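Side-chain contacts in phosphodiesterase (Salpingoeca rosetta, PDB 7D7P), which belongs to the cyclic nucleotide phosphodiesterase family, an all-helical fold of the HD clan built round a bound zinc and a bound magnesium ion: residues 96-101 with 107-112; 284-289 with 294-299. One frame throughout, in Å; residues are numbered along the deposited sequence.

Contact 1 is complete in sequence well before contact 2 begins, and their centres lie about 24 Å apart; their nearest atoms stay about 8 Å from each other. Contact 1 is buried, about 13 Å from the centre of the chain, and joins helix 87-99 to the start of helix 109-126, the helix that carries H111, a zinc ligand with H146, D147 and D260. Contact 2 sits at the surface, about 24 Å from that centre, where helix 268-291 turns into the loop leading to helix 305-330. Helix 268-291 links the two regions: its E281 is hydrogen-bonded to H107 of contact 1, while its end forms one side of contact 2.

Contact 1 of 2, residues 96-101 with 107-112; sequences KVRTQY and HNWRHA. With ZN (zinc ion), chain G.
R98 lays the aliphatic part of its side chain over the indole of W109. Its CB lies 3.7 Å from W109 CD2. CG, set anti to the backbone N (chi1 -164°), comes down over the same face in a CH-pi contact, with R98 CG 3.2 Å from W109 CG. The chain then bends at chi2 and chi3: CD only skirts W109 CD1, the guanidinium stands nearly upright to the indole, planes 83° apart, and R98 CZ is 5.9 Å from the centroid of the W109 five-membered ring, at most a weak cation-pi attraction. Arginine thus gives W109 a greasy stem and lifts its charged head clear above the ring. At the benzo edge, V97 CG1 meets W109 CZ3 at 3.5 Å, and L66 and C70 of helix 63-76 also touch this broad indole. Y101 CB packs 4.2 Å from W109 CB, and Y101 CZ meets the small A112 CB at 3.5 Å. The Y101 hydroxyl is hydrogen-bonded to L144 O and D147 N, next to the metal site. N108 is the N-cap of helix 109-126: its OD1 accepts from H111 N at 3.0 Å, almost end-on to the amide C=O, and its ND2 bonds to N104 O. Asparagine's short side chain suits first-turn N-H groups, which lack helix carbonyl partners. H111 NE2 binds the zinc ion at 2.3 Å, with H262 hydrogen-bonded to its ND1; H107 NE2 bonds to a water on that ion, its ND1 to E281. Apolar and aromatic packing thus joins the segments, while polar bonds fix the helix start and the zinc-binding imidazole.

Contact 2 of 2, residues 284-289 with 294-299; sequences NQVELE and LPSLPF
E289 OE1 is gripped by two donors: the hydroxyl of S296 donates to it, S296 OG to E289 OE1 being 2.7 Å, and a water that also accepts from L297 N donates to it. The serine arrives on the anti side of the carboxylate, 32° out of its plane. E289 OE2 is held by Q285 NE2 at 2.7 Å, one helical turn back, which approaches from above the carboxylate plane; Q285 OE1 is itself bonded to T154 N. A second water spans E289 OE2, by a weak bond, and P295 O. Glutamate suits this place because its chain, extended beyond CG, carries one oxygen to the loop's hydroxyl and, through a water, to the N-H of L297, while the other is held by its own helix. The arrangement fastens the C-terminal part of helix 268-291 to the loop that leads on to helix 305-330, in the helical fold of the phosphodiesterase family. Where the chain turns back, L294 N donates to E289 O at 2.7 Å, and L294 CB rests 4.0 Å from E289 CB. A turn earlier V286 offers an apolar surface, its CG2 lying 3.9 Å from S296 CB. F157 of helix 155-161 touches E289, and S161 of the same helix touches L294.

Contact 1 of 2, residues 96-101 with 107-112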
loop_
_atom_site.group_PDB
_atom_site.type_symbol
_atom_site.label_atom_id
_atom_site.label_comp_id
_atom_site.label_asym_id
_atom_site.label_seq_id
_atom_site.Cartn_x
_atom_site.Cartn_y
_atom_site.Cartn_z
ATOM N N LYS A 96 -30.052 -21.473 -20.822
ATOM C CA LYS A 96 -29.910 -22.408 -19.710
ATOM C C LYS A 96 -28.848 -21.943 -18.719
ATOM O O LYS A 96 -28.995 -22.165 -17.513
ATOM C CB LYS A 96 -29.577 -23.805 -20.233
ATOM C CG LYS A 96 -29.532 -24.876 -19.154
ATOM C CD LYS A 96 -30.888 -25.062 -18.488
ATOM C CE LYS A 96 -30.871 -26.235 -17.516
ATOM N NZ LYS A 96 -32.244 -26.630 -17.088
ATOM N N VAL A 97 -27.786 -21.293 -19.200
ATOM C CA VAL A 97 -26.786 -20.727 -18.295
ATOM C C VAL A 97 -27.425 -19.676 -17.394
ATOM O O VAL A 97 -27.215 -19.666 -16.175
ATOM C CB VAL A 97 -25.601 -20.144 -19.089
ATOM C CG1 VAL A 97 -24.699 -19.330 -18.170
ATOM C CG2 VAL A 97 -24.805 -21.259 -19.752
ATOM N N ARG A 98 -28.213 -18.767 -17.983
ATOM C CA ARG A 98 -28.806 -17.691 -17.196
ATOM C C ARG A 98 -29.793 -18.224 -16.164
ATOM O O ARG A 98 -29.859 -17.716 -15.038
ATOM C CB ARG A 98 -29.495 -16.674 -18.102
ATOM C CG ARG A 98 -29.775 -15.355 -17.387
ATOM C CD ARG A 98 -31.192 -14.870 -17.570
ATOM N NE ARG A 98 -31.526 -14.738 -18.978
ATOM C CZ ARG A 98 -32.508 -15.402 -19.571
ATOM N NH1 ARG A 98 -33.261 -16.244 -18.873
ATOM N NH2 ARG A 98 -32.733 -15.222 -20.862
ATOM N N THR A 99 -30.580 -19.241 -16.530
ATOM C CA THR A 99 -31.559 -19.781 -15.593
ATOM C C THR A 99 -30.907 -20.525 -14.438
ATOM O O THR A 99 -31.573 -20.781 -13.430
ATOM C CB THR A 99 -32.541 -20.714 -16.309
ATOM O OG1 THR A 99 -31.823 -21.791 -16.924
ATOM C CG2 THR A 99 -33.323 -19.958 -17.371
ATOM N N GLN A 100 -29.629 -20.883 -14.558
ATOM C CA GLN A 100 -28.916 -21.544 -13.474
ATOM C C GLN A 100 -28.139 -20.572 -12.598
ATOM O O GLN A 100 -27.568 -20.993 -11.587
ATOM C CB GLN A 100 -27.968 -22.607 -14.031
ATOM C CG GLN A 100 -28.687 -23.787 -14.661
ATOM C CD GLN A 100 -29.245 -24.746 -13.632
ATOM O OE1 GLN A 100 -30.362 -25.244 -13.773
ATOM N NE2 GLN A 100 -28.468 -25.015 -12.589
ATOM N N TYR A 101 -28.092 -19.298 -12.961
ATOM C CA TYR A 101 -27.624 -18.274 -12.045
ATOM C C TYR A 101 -28.790 -17.814 -11.182
ATOM O O TYR A 101 -29.950 -17.843 -11.604
ATOM C CB TYR A 101 -27.011 -17.093 -12.801
ATOM C CG TYR A 101 -25.560 -17.318 -13.166
ATOM C CD1 TYR A 101 -25.213 -17.971 -14.339
ATOM C CD2 TYR A 101 -24.537 -16.894 -12.325
ATOM C CE1 TYR A 101 -23.885 -18.191 -14.674
ATOM C CE2 TYR A 101 -23.207 -17.107 -12.650
ATOM C CZ TYR A 101 -22.887 -17.756 -13.825
ATOM O OH TYR A 101 -21.568 -17.973 -14.156
ATOM N N HIS A 107 -23.150 -12.005 -7.326
ATOM C CA HIS A 107 -22.853 -13.228 -8.073
ATOM C C HIS A 107 -24.098 -13.639 -8.853
ATOM O O HIS A 107 -24.818 -14.577 -8.503
ATOM C CB HIS A 107 -22.379 -14.333 -7.136
ATOM C CG HIS A 107 -21.022 -14.085 -6.549
ATOM N ND1 HIS A 107 -20.840 -13.510 -5.309
ATOM C CD2 HIS A 107 -19.782 -14.331 -7.034
ATOM C CE1 HIS A 107 -19.547 -13.415 -5.056
ATOM N NE2 HIS A 107 -18.884 -13.905 -6.087
ATOM N N ASN A 108 -24.342 -12.915 -9.945
ATOM C CA ASN A 108 -25.543 -13.108 -10.747
ATOM C C ASN A 108 -25.193 -13.239 -12.226
ATOM O O ASN A 108 -24.014 -13.290 -12.593
ATOM C CB ASN A 108 -26.522 -11.948 -10.527
ATOM C CG ASN A 108 -25.858 -10.583 -10.662
ATOM O OD1 ASN A 108 -25.104 -10.336 -11.603
ATOM N ND2 ASN A 108 -26.139 -9.688 -9.717
ATOM N N TRP A 109 -26.218 -13.283 -13.082
ATOM C CA TRP A 109 -25.989 -13.452 -14.515
ATOM C C TRP A 109 -25.213 -12.285 -15.106
ATOM O O TRP A 109 -24.444 -12.468 -16.056
ATOM C CB TRP A 109 -27.327 -13.627 -15.233
ATOM C CG TRP A 109 -27.301 -13.387 -16.724
ATOM C CD1 TRP A 109 -27.888 -12.353 -17.397
ATOM C CD2 TRP A 109 -26.699 -14.222 -17.724
ATOM N NE1 TRP A 109 -27.678 -12.484 -18.747
ATOM C CE2 TRP A 109 -26.952 -13.623 -18.975
ATOM C CE3 TRP A 109 -25.971 -15.415 -17.683
ATOM C CZ2 TRP A 109 -26.495 -14.171 -20.172
ATOM C CZ3 TRP A 109 -25.517 -15.957 -18.873
ATOM C CH2 TRP A 109 -25.782 -15.336 -20.101
ATOM N N ARG A 110 -25.398 -11.079 -14.566
ATOM C CA ARG A 110 -24.671 -9.932 -15.097
ATOM C C ARG A 110 -23.195 -9.980 -14.721
ATOM O O ARG A 110 -22.350 -9.505 -15.488
ATOM C CB ARG A 110 -25.323 -8.637 -14.619
ATOM C CG ARG A 110 -26.537 -8.261 -15.456
ATOM C CD ARG A 110 -27.315 -7.093 -14.877
ATOM N NE ARG A 110 -28.278 -6.570 -15.844
ATOM C CZ ARG A 110 -29.452 -7.134 -16.114
ATOM N NH1 ARG A 110 -29.822 -8.244 -15.488
ATOM N NH2 ARG A 110 -30.260 -6.587 -17.012
ATOM N N HIS A 111 -22.862 -10.556 -13.563
ATOM C CA HIS A 111 -21.458 -10.776 -13.229
ATOM C C HIS A 111 -20.812 -11.756 -14.203
ATOM O O HIS A 111 -19.658 -11.571 -14.608
ATOM C CB HIS A 111 -21.330 -11.288 -11.794
ATOM C CG HIS A 111 -19.950 -11.745 -11.433
ATOM N ND1 HIS A 111 -18.849 -10.921 -11.512
ATOM C CD2 HIS A 111 -19.493 -12.940 -10.989
ATOM C CE1 HIS A 111 -17.772 -11.587 -11.134
ATOM N NE2 HIS A 111 -18.135 -12.815 -10.813
ATOM N N ALA A 112 -21.543 -12.805 -14.586
ATOM C CA ALA A 112 -21.016 -13.763 -15.553
ATOM C C ALA A 112 -20.721 -13.096 -16.891
ATOM O O ALA A 112 -19.677 -13.352 -17.502
ATOM C CB ALA A 112 -21.999 -14.919 -15.738
HETATM ZN ZN ZN G . -16.927 -14.602 -10.163
HETATM O O HOH W 1 -16.763 -13.563 -8.031
HETATM O O HOH W 2 -15.597 -16.385 -9.041
#

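Contact 2 of 2, residues 284-289 with 294-299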
loop_
_atom_site.group_PDB
_atom_site.type_symbol
_atom_site.label_atom_id
_atom_site.label_comp_id
_atom_site.label_asym_id
_atom_site.label_seq_id
_atom_site.Cartn_x
_atom_site.Cartn_y
_atom_site.Cartn_z
ATOM N N ASN A 284 -25.469 -10.276 4.336
ATOM C CA ASN A 284 -26.446 -11.357 4.415
ATOM C C ASN A 284 -25.827 -12.640 4.956
ATOM O O ASN A 284 -26.496 -13.396 5.669
ATOM C CB ASN A 284 -27.069 -11.608 3.041
ATOM C CG ASN A 284 -28.040 -10.516 2.633
ATOM O OD1 ASN A 284 -28.587 -9.808 3.479
ATOM N ND2 ASN A 284 -28.260 -10.373 1.331
ATOM N N GLN A 285 -24.558 -12.906 4.629
ATOM C CA GLN A 285 -23.917 -14.125 5.114
ATOM C C GLN A 285 -23.685 -14.062 6.619
ATOM O O GLN A 285 -23.954 -15.032 7.338
ATOM C CB GLN A 285 -22.596 -14.365 4.379
ATOM C CG GLN A 285 -21.833 -15.564 4.921
ATOM C CD GLN A 285 -20.565 -15.868 4.148
ATOM O OE1 GLN A 285 -20.530 -15.771 2.919
ATOM N NE2 GLN A 285 -19.516 -16.246 4.869
ATOM N N VAL A 286 -23.169 -12.931 7.108
ATOM C CA VAL A 286 -22.960 -12.752 8.544
ATOM C C VAL A 286 -24.276 -12.903 9.297
ATOM O O VAL A 286 -24.328 -13.495 10.381
ATOM C CB VAL A 286 -22.300 -11.386 8.816
ATOM C CG1 VAL A 286 -22.508 -10.953 10.264
ATOM C CG2 VAL A 286 -20.822 -11.443 8.487
ATOM N N GLU A 287 -25.361 -12.376 8.726
ATOM C CA GLU A 287 -26.677 -12.530 9.341
ATOM C C GLU A 287 -27.103 -13.993 9.365
ATOM O O GLU A 287 -27.669 -14.467 10.359
ATOM C CB GLU A 287 -27.691 -11.664 8.591
ATOM C CG GLU A 287 -29.113 -12.193 8.562
ATOM C CD GLU A 287 -30.020 -11.346 7.682
ATOM O OE1 GLU A 287 -29.905 -10.102 7.728
ATOM O OE2 GLU A 287 -30.842 -11.925 6.940
ATOM N N LEU A 288 -26.827 -14.732 8.288
ATOM C CA LEU A 288 -27.143 -16.157 8.270
ATOM C C LEU A 288 -26.229 -16.947 9.199
ATOM O O LEU A 288 -26.670 -17.927 9.810
ATOM C CB LEU A 288 -27.046 -16.704 6.844
ATOM C CG LEU A 288 -27.372 -18.189 6.646
ATOM C CD1 LEU A 288 -28.799 -18.487 7.074
ATOM C CD2 LEU A 288 -27.153 -18.607 5.200
ATOM N N GLU A 289 -24.963 -16.537 9.323
ATOM C CA GLU A 289 -24.029 -17.275 10.167
ATOM C C GLU A 289 -24.366 -17.110 11.645
ATOM O O GLU A 289 -24.188 -18.043 12.437
ATOM C CB GLU A 289 -22.595 -16.824 9.881
ATOM C CG GLU A 289 -21.994 -17.446 8.624
ATOM C CD GLU A 289 -20.722 -16.751 8.157
ATOM O OE1 GLU A 289 -20.452 -15.616 8.605
ATOM O OE2 GLU A 289 -19.993 -17.342 7.335
ATOM N N LEU A 294 -22.520 -19.834 13.687
ATOM C CA LEU A 294 -21.277 -20.057 12.969
ATOM C C LEU A 294 -20.356 -18.853 13.124
ATOM O O LEU A 294 -20.831 -17.723 13.270
ATOM C CB LEU A 294 -21.540 -20.303 11.477
ATOM C CG LEU A 294 -22.318 -21.562 11.093
ATOM C CD1 LEU A 294 -22.666 -21.531 9.614
ATOM C CD2 LEU A 294 -21.520 -22.809 11.435
ATOM N N PRO A 295 -19.040 -19.060 13.095
ATOM C CA PRO A 295 -18.120 -17.920 13.151
ATOM C C PRO A 295 -18.239 -17.051 11.908
ATOM O O PRO A 295 -18.604 -17.515 10.825
ATOM C CB PRO A 295 -16.740 -18.580 13.235
ATOM C CG PRO A 295 -16.928 -19.911 12.586
ATOM C CD PRO A 295 -18.324 -20.340 12.951
ATOM N N SER A 296 -17.929 -15.769 12.079
ATOM C CA SER A 296 -17.965 -14.800 10.996
ATOM C C SER A 296 -16.661 -14.016 10.970
ATOM O O SER A 296 -16.025 -13.806 12.005
ATOM C CB SER A 296 -19.147 -13.830 11.137
ATOM O OG SER A 296 -20.383 -14.523 11.104
ATOM N N LEU A 297 -16.264 -13.597 9.771
ATOM C CA LEU A 297 -15.086 -12.751 9.629
ATOM C C LEU A 297 -15.469 -11.289 9.848
ATOM O O LEU A 297 -16.526 -10.847 9.385
ATOM C CB LEU A 297 -14.457 -12.926 8.249
ATOM C CG LEU A 297 -13.758 -14.263 7.996
ATOM C CD1 LEU A 297 -13.514 -14.468 6.509
ATOM C CD2 LEU A 297 -12.454 -14.341 8.774
ATOM N N PRO A 298 -14.630 -10.517 10.544
ATOM C CA PRO A 298 -15.047 -9.161 10.930
ATOM C C PRO A 298 -15.192 -8.210 9.754
ATOM O O PRO A 298 -15.964 -7.248 9.853
ATOM C CB PRO A 298 -13.930 -8.712 11.880
ATOM C CG PRO A 298 -12.735 -9.481 11.426
ATOM C CD PRO A 298 -13.253 -10.819 10.972
ATOM N N PHE A 299 -14.477 -8.442 8.647
ATOM C CA PHE A 299 -14.579 -7.550 7.494
ATOM C C PHE A 299 -15.961 -7.599 6.852
ATOM O O PHE A 299 -16.392 -6.615 6.241
ATOM C CB PHE A 299 -13.511 -7.899 6.457
HETATM O O HOH W 3 -18.388 -14.342 7.474
HETATM O O HOH W 4 -18.864 -19.335 8.915
#